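Local structure of uncharacterized protein (Bacteroides ovatus, 4IRT) at residues W374-H386 / I398-M410. The protein is of unknown function but, as a BNR-repeat beta-propeller protein, is a putative neuraminidase that may cleave sialic acid from glycans. Residues are numbered along the deposited sequence; the frame is centred on the assembly and turned at random.
Sequences WKKQRKLHLFVQH and IEPQMIYVLETNM
Phe383 and Ile403 meet on one face of an antiparallel strand pair, 381-385 with 401-407, in a three-stranded sheet to which strand 5-12 adds the N-terminal end of the chain, bordering 401-407 on its other edge. The closure is consistent with the velcro of beta-propellers, and illustrates how one blade can join the two ends of a chain. Four backbone bonds link Leu382 to Leu406 and Val384 to Tyr404 in both directions, the straightest running from Tyr404 N to Val384 O (2.8 Å).

Packing is tight beside the neighbouring blade strand 34-40. Ile403 CG2 sits over one face of the Phe383 ring, 3.6 Å from CZ; Tyr39 touches both side chains and Ile37 the Phe383 ring. Further along this face, Glu407 CG lies over the His381 imidazole, 3.8 Å from its centroid; Arg51 takes the carboxylate in a salt bridge, while Gln35 bonds His381 ND1. With CG anti to the backbone N (chi1 -175°) and the chain extended beyond it, Gln385 passes Ile403 CG1 and sends NE2 to Gln401 O at 3.2 Å, a bent bond.

Looser positions are bridged by solvent: a water joins His386 N to Met402 O, and another joins Leu380 N to Thr408 O. Exposed selenomethionine Met410, the last modelled residue, bends at chi3 (-70°), bringing CE to the edge of the buried Trp374 indole, 3.8 Å from CZ3. Between this residue and the strands the backbone is still firmly held, Thr408 N approaching Leu380 O almost in line with the carbonyl at 2.9 Å.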
loop_
_atom_site.group_PDB
_atom_site.type_symbol
_atom_site.label_atom_id
_atom_site.label_comp_id
_atom_site.label_asym_id
_atom_site.label_seq_id
_atom_site.Cartn_x
_atom_site.Cartn_y
_atom_site.Cartn_z
ATOM N N TRP A 374 12.010 6.968 -2.733
ATOM C CA TRP A 374 11.722 7.309 -4.112
ATOM C C TRP A 374 11.462 8.832 -4.230
ATOM O O TRP A 374 12.029 9.500 -5.117
ATOM C CB TRP A 374 10.559 6.471 -4.668
ATOM C CG TRP A 374 10.214 6.941 -6.041
ATOM C CD1 TRP A 374 9.180 7.762 -6.391
ATOM C CD2 TRP A 374 10.978 6.734 -7.224
ATOM N NE1 TRP A 374 9.230 8.035 -7.726
ATOM C CE2 TRP A 374 10.315 7.406 -8.273
ATOM C CE3 TRP A 374 12.127 5.990 -7.519
ATOM C CZ2 TRP A 374 10.773 7.382 -9.579
ATOM C CZ3 TRP A 374 12.584 5.985 -8.827
ATOM C CH2 TRP A 374 11.890 6.660 -9.836
ATOM N N LYS A 375 10.631 9.377 -3.344
ATOM C CA LYS A 375 10.296 10.784 -3.409
ATOM C C LYS A 375 11.502 11.701 -3.228
ATOM O O LYS A 375 11.616 12.718 -3.912
ATOM C CB LYS A 375 9.258 11.145 -2.353
ATOM C CG LYS A 375 7.883 10.525 -2.548
ATOM C CD LYS A 375 7.013 10.999 -1.396
ATOM C CE LYS A 375 5.716 10.254 -1.309
ATOM N NZ LYS A 375 5.112 10.606 0.011
ATOM N N LYS A 376 12.380 11.362 -2.291
ATOM C CA LYS A 376 13.480 12.259 -1.909
ATOM C C LYS A 376 14.731 11.992 -2.712
ATOM O O LYS A 376 15.476 12.927 -2.993
ATOM C CB LYS A 376 13.814 12.117 -0.422
ATOM C CG LYS A 376 12.663 12.364 0.531
ATOM C CD LYS A 376 12.345 13.830 0.686
ATOM C CE LYS A 376 11.202 14.003 1.680
ATOM N NZ LYS A 376 10.970 15.430 2.035
ATOM N N GLN A 377 14.984 10.736 -3.076
ATOM C CA GLN A 377 16.249 10.368 -3.710
ATOM C C GLN A 377 16.162 9.648 -5.061
ATOM O O GLN A 377 17.180 9.360 -5.668
ATOM C CB GLN A 377 17.115 9.563 -2.730
ATOM C CG GLN A 377 17.451 10.319 -1.458
ATOM C CD GLN A 377 18.531 9.625 -0.651
ATOM O OE1 GLN A 377 19.441 9.029 -1.215
ATOM N NE2 GLN A 377 18.434 9.703 0.671
ATOM N N ARG A 378 14.946 9.425 -5.559
ATOM C CA ARG A 378 14.703 8.650 -6.771
ATOM C C ARG A 378 15.434 7.317 -6.811
ATOM O O ARG A 378 15.969 6.923 -7.841
ATOM C CB ARG A 378 15.010 9.492 -8.033
ATOM C CG ARG A 378 14.086 10.686 -8.154
ATOM C CD ARG A 378 12.729 10.239 -8.652
ATOM N NE ARG A 378 11.894 11.397 -8.932
ATOM C CZ ARG A 378 11.036 11.939 -8.091
ATOM N NH1 ARG A 378 10.822 11.416 -6.891
ATOM N NH2 ARG A 378 10.364 13.014 -8.473
ATOM N N LYS A 379 15.414 6.620 -5.687
ATOM C CA LYS A 379 15.876 5.227 -5.594
ATOM C C LYS A 379 14.685 4.365 -5.239
ATOM O O LYS A 379 13.818 4.802 -4.459
ATOM C CB LYS A 379 16.934 5.086 -4.520
ATOM C CG LYS A 379 18.254 5.736 -4.901
ATOM C CD LYS A 379 19.208 5.729 -3.722
ATOM C CE LYS A 379 20.607 6.122 -4.149
ATOM N NZ LYS A 379 21.593 5.859 -3.069
ATOM N N LEU A 380 14.619 3.178 -5.852
ATOM C CA LEU A 380 13.535 2.217 -5.609
ATOM C C LEU A 380 14.071 1.033 -4.835
ATOM O O LEU A 380 14.851 0.209 -5.380
ATOM C CB LEU A 380 12.922 1.719 -6.928
ATOM C CG LEU A 380 11.757 0.733 -6.874
ATOM C CD1 LEU A 380 10.612 1.359 -6.081
ATOM C CD2 LEU A 380 11.314 0.358 -8.284
ATOM N N HIS A 381 13.665 0.960 -3.585
ATOM C CA HIS A 381 14.021 -0.137 -2.695
ATOM C C HIS A 381 12.747 -0.868 -2.368
ATOM O O HIS A 381 11.736 -0.244 -1.996
ATOM C CB HIS A 381 14.676 0.385 -1.425
ATOM C CG HIS A 381 16.080 0.881 -1.621
ATOM N ND1 HIS A 381 16.920 1.130 -0.560
ATOM C CD2 HIS A 381 16.791 1.189 -2.741
ATOM C CE1 HIS A 381 18.087 1.569 -1.008
ATOM N NE2 HIS A 381 18.035 1.621 -2.330
ATOM N N LEU A 382 12.800 -2.179 -2.554
ATOM C CA LEU A 382 11.681 -3.073 -2.307
ATOM C C LEU A 382 11.940 -3.988 -1.116
ATOM O O LEU A 382 13.051 -4.532 -0.939
ATOM C CB LEU A 382 11.431 -3.932 -3.553
ATOM C CG LEU A 382 11.105 -3.236 -4.868
ATOM C CD1 LEU A 382 11.124 -4.198 -6.046
ATOM C CD2 LEU A 382 9.731 -2.602 -4.749
ATOM N N PHE A 383 10.875 -4.213 -0.346
ATOM C CA PHE A 383 10.801 -5.254 0.678
ATOM C C PHE A 383 10.559 -6.586 -0.030
ATOM O O PHE A 383 9.497 -6.807 -0.620
ATOM C CB PHE A 383 9.650 -4.952 1.662
ATOM C CG PHE A 383 9.585 -5.886 2.877
ATOM C CD1 PHE A 383 9.199 -7.226 2.743
ATOM C CD2 PHE A 383 9.901 -5.430 4.151
ATOM C CE1 PHE A 383 9.141 -8.093 3.854
ATOM C CE2 PHE A 383 9.828 -6.276 5.253
ATOM C CZ PHE A 383 9.462 -7.621 5.119
ATOM N N VAL A 384 11.525 -7.487 0.043
ATOM C CA VAL A 384 11.464 -8.751 -0.702
ATOM C C VAL A 384 11.670 -9.926 0.266
ATOM O O VAL A 384 12.653 -9.978 0.978
ATOM C CB VAL A 384 12.521 -8.768 -1.809
ATOM C CG1 VAL A 384 12.597 -10.130 -2.486
ATOM C CG2 VAL A 384 12.183 -7.706 -2.848
ATOM N N GLN A 385 10.742 -10.876 0.235
ATOM C CA GLN A 385 10.791 -12.077 1.069
ATOM C C GLN A 385 9.878 -13.117 0.427
ATOM O O GLN A 385 8.756 -12.805 0.044
ATOM C CB GLN A 385 10.253 -11.792 2.469
ATOM C CG GLN A 385 10.390 -12.964 3.391
ATOM C CD GLN A 385 9.598 -12.863 4.652
ATOM O OE1 GLN A 385 8.704 -12.033 4.792
ATOM N NE2 GLN A 385 9.924 -13.729 5.597
ATOM N N HIS A 386 10.384 -14.334 0.303
ATOM C CA HIS A 386 9.548 -15.470 -0.109
ATOM C C HIS A 386 8.555 -15.793 1.014
ATOM O O HIS A 386 8.969 -16.033 2.141
ATOM C CB HIS A 386 10.446 -16.678 -0.319
ATOM C CG HIS A 386 9.697 -17.912 -0.690
ATOM N ND1 HIS A 386 9.635 -18.381 -1.982
ATOM C CD2 HIS A 386 8.957 -18.760 0.059
ATOM C CE1 HIS A 386 8.906 -19.490 -2.006
ATOM N NE2 HIS A 386 8.497 -19.749 -0.775
ATOM N N ILE A 398 6.701 -23.934 7.046
ATOM C CA ILE A 398 8.019 -23.807 6.438
ATOM C C ILE A 398 8.933 -22.916 7.283
ATOM O O ILE A 398 8.495 -22.077 8.088
ATOM C CB ILE A 398 7.945 -23.308 4.980
ATOM C CG1 ILE A 398 7.350 -21.891 4.911
ATOM C CG2 ILE A 398 7.123 -24.290 4.144
ATOM C CD1 ILE A 398 7.655 -21.207 3.590
ATOM N N GLU A 399 10.223 -23.088 7.063
ATOM C CA GLU A 399 11.225 -22.295 7.740
ATOM C C GLU A 399 11.117 -20.845 7.355
ATOM O O GLU A 399 10.737 -20.519 6.230
ATOM C CB GLU A 399 12.613 -22.777 7.396
ATOM C CG GLU A 399 12.953 -24.118 7.984
ATOM C CD GLU A 399 14.435 -24.326 7.908
ATOM O OE1 GLU A 399 14.894 -24.713 6.830
ATOM O OE2 GLU A 399 15.131 -24.014 8.912
ATOM N N PRO A 400 11.435 -19.947 8.300
ATOM C CA PRO A 400 11.390 -18.552 7.955
ATOM C C PRO A 400 12.432 -18.263 6.841
ATOM O O PRO A 400 13.551 -18.791 6.887
ATOM C CB PRO A 400 11.726 -17.849 9.288
ATOM C CG PRO A 400 12.567 -18.854 10.023
ATOM C CD PRO A 400 11.951 -20.181 9.665
ATOM N N GLN A 401 12.025 -17.483 5.848
ATOM C CA GLN A 401 12.858 -17.117 4.700
ATOM C C GLN A 401 13.469 -15.714 4.881
ATOM O O GLN A 401 12.912 -14.818 5.575
ATOM C CB GLN A 401 12.045 -17.198 3.379
ATOM C CG GLN A 401 11.374 -18.558 3.136
ATOM C CD GLN A 401 12.375 -19.704 2.974
ATOM O OE1 GLN A 401 12.428 -20.682 3.789
ATOM N NE2 GLN A 401 13.216 -19.573 1.990
HETATM N N MSE A 402 14.617 -15.512 4.256
HETATM C CA MSE A 402 15.349 -14.243 4.405
HETATM C C MSE A 402 14.556 -13.100 3.857
HETATM O O MSE A 402 13.991 -13.201 2.781
HETATM C CB MSE A 402 16.658 -14.383 3.640
HETATM C CG MSE A 402 17.525 -13.145 3.646
HETATM SE SE MSE A 402 18.124 -12.661 5.417
HETATM C CE MSE A 402 19.325 -14.185 5.685
ATOM N N ILE A 403 14.515 -12.005 4.615
ATOM C CA ILE A 403 13.991 -10.715 4.140
ATOM C C ILE A 403 15.172 -9.921 3.589
ATOM O O ILE A 403 16.277 -9.889 4.186
ATOM C CB ILE A 403 13.308 -9.931 5.255
ATOM C CG1 ILE A 403 12.030 -10.666 5.704
ATOM C CG2 ILE A 403 12.955 -8.532 4.807
ATOM C CD1 ILE A 403 11.569 -10.236 7.088
ATOM N N TYR A 404 14.957 -9.344 2.419
ATOM C CA TYR A 404 15.948 -8.455 1.789
ATOM C C TYR A 404 15.380 -7.090 1.520
ATOM O O TYR A 404 14.156 -6.936 1.321
ATOM C CB TYR A 404 16.337 -8.990 0.425
ATOM C CG TYR A 404 16.819 -10.418 0.392
ATOM C CD1 TYR A 404 15.928 -11.466 0.232
ATOM C CD2 TYR A 404 18.171 -10.712 0.480
ATOM C CE1 TYR A 404 16.380 -12.785 0.192
ATOM C CE2 TYR A 404 18.642 -12.016 0.427
ATOM C CZ TYR A 404 17.735 -13.047 0.272
ATOM O OH TYR A 404 18.197 -14.334 0.240
ATOM N N VAL A 405 16.258 -6.095 1.428
ATOM C CA VAL A 405 15.899 -4.910 0.678
ATOM C C VAL A 405 16.529 -5.057 -0.705
ATOM O O VAL A 405 17.761 -5.208 -0.838
ATOM C CB VAL A 405 16.352 -3.620 1.386
ATOM C CG1 VAL A 405 16.099 -2.416 0.493
ATOM C CG2 VAL A 405 15.648 -3.480 2.719
ATOM N N LEU A 406 15.686 -5.038 -1.724
ATOM C CA LEU A 406 16.154 -5.096 -3.079
ATOM C C LEU A 406 16.339 -3.670 -3.578
ATOM O O LEU A 406 15.362 -2.880 -3.703
ATOM C CB LEU A 406 15.174 -5.896 -3.938
ATOM C CG LEU A 406 15.674 -6.364 -5.315
ATOM C CD1 LEU A 406 14.693 -7.356 -5.921
ATOM C CD2 LEU A 406 15.841 -5.195 -6.264
ATOM N N GLU A 407 17.599 -3.336 -3.826
ATOM C CA GLU A 407 17.985 -2.011 -4.298
ATOM C C GLU A 407 18.006 -2.085 -5.821
ATOM O O GLU A 407 18.888 -2.693 -6.420
ATOM C CB GLU A 407 19.360 -1.641 -3.737
ATOM C CG GLU A 407 19.433 -1.692 -2.215
ATOM C CD GLU A 407 20.768 -1.222 -1.638
ATOM O OE1 GLU A 407 21.830 -1.443 -2.277
ATOM O OE2 GLU A 407 20.748 -0.631 -0.538
ATOM N N THR A 408 17.016 -1.484 -6.445
ATOM C CA THR A 408 16.785 -1.719 -7.858
ATOM C C THR A 408 17.702 -0.850 -8.698
ATOM O O THR A 408 17.834 0.355 -8.450
ATOM C CB THR A 408 15.348 -1.389 -8.274
ATOM O OG1 THR A 408 15.152 0.021 -8.162
ATOM C CG2 THR A 408 14.338 -2.134 -7.420
ATOM N N ASN A 409 18.344 -1.473 -9.684
ATOM C CA ASN A 409 19.082 -0.754 -10.699
ATOM C C ASN A 409 18.086 -0.380 -11.814
ATOM O O ASN A 409 17.433 -1.266 -12.399
ATOM C CB ASN A 409 20.193 -1.652 -11.246
ATOM C CG ASN A 409 21.098 -0.944 -12.232
ATOM O OD1 ASN A 409 20.849 0.195 -12.641
ATOM N ND2 ASN A 409 22.162 -1.630 -12.633
HETATM N N MSE A 410 17.951 0.920 -12.081
HETATM C CA MSE A 410 17.053 1.416 -13.145
HETATM C C MSE A 410 17.818 2.191 -14.193
HETATM O O MSE A 410 18.901 1.780 -14.634
HETATM C CB MSE A 410 15.984 2.299 -12.503
HETATM C CG MSE A 410 15.045 1.504 -11.580
HETATM SE SE MSE A 410 14.002 2.889 -10.677
HETATM C CE MSE A 410 15.459 3.609 -9.568
HETATM O O HOH W 1 17.148 2.491 -6.948
HETATM O O HOH W 2 13.127 -14.882 0.817
#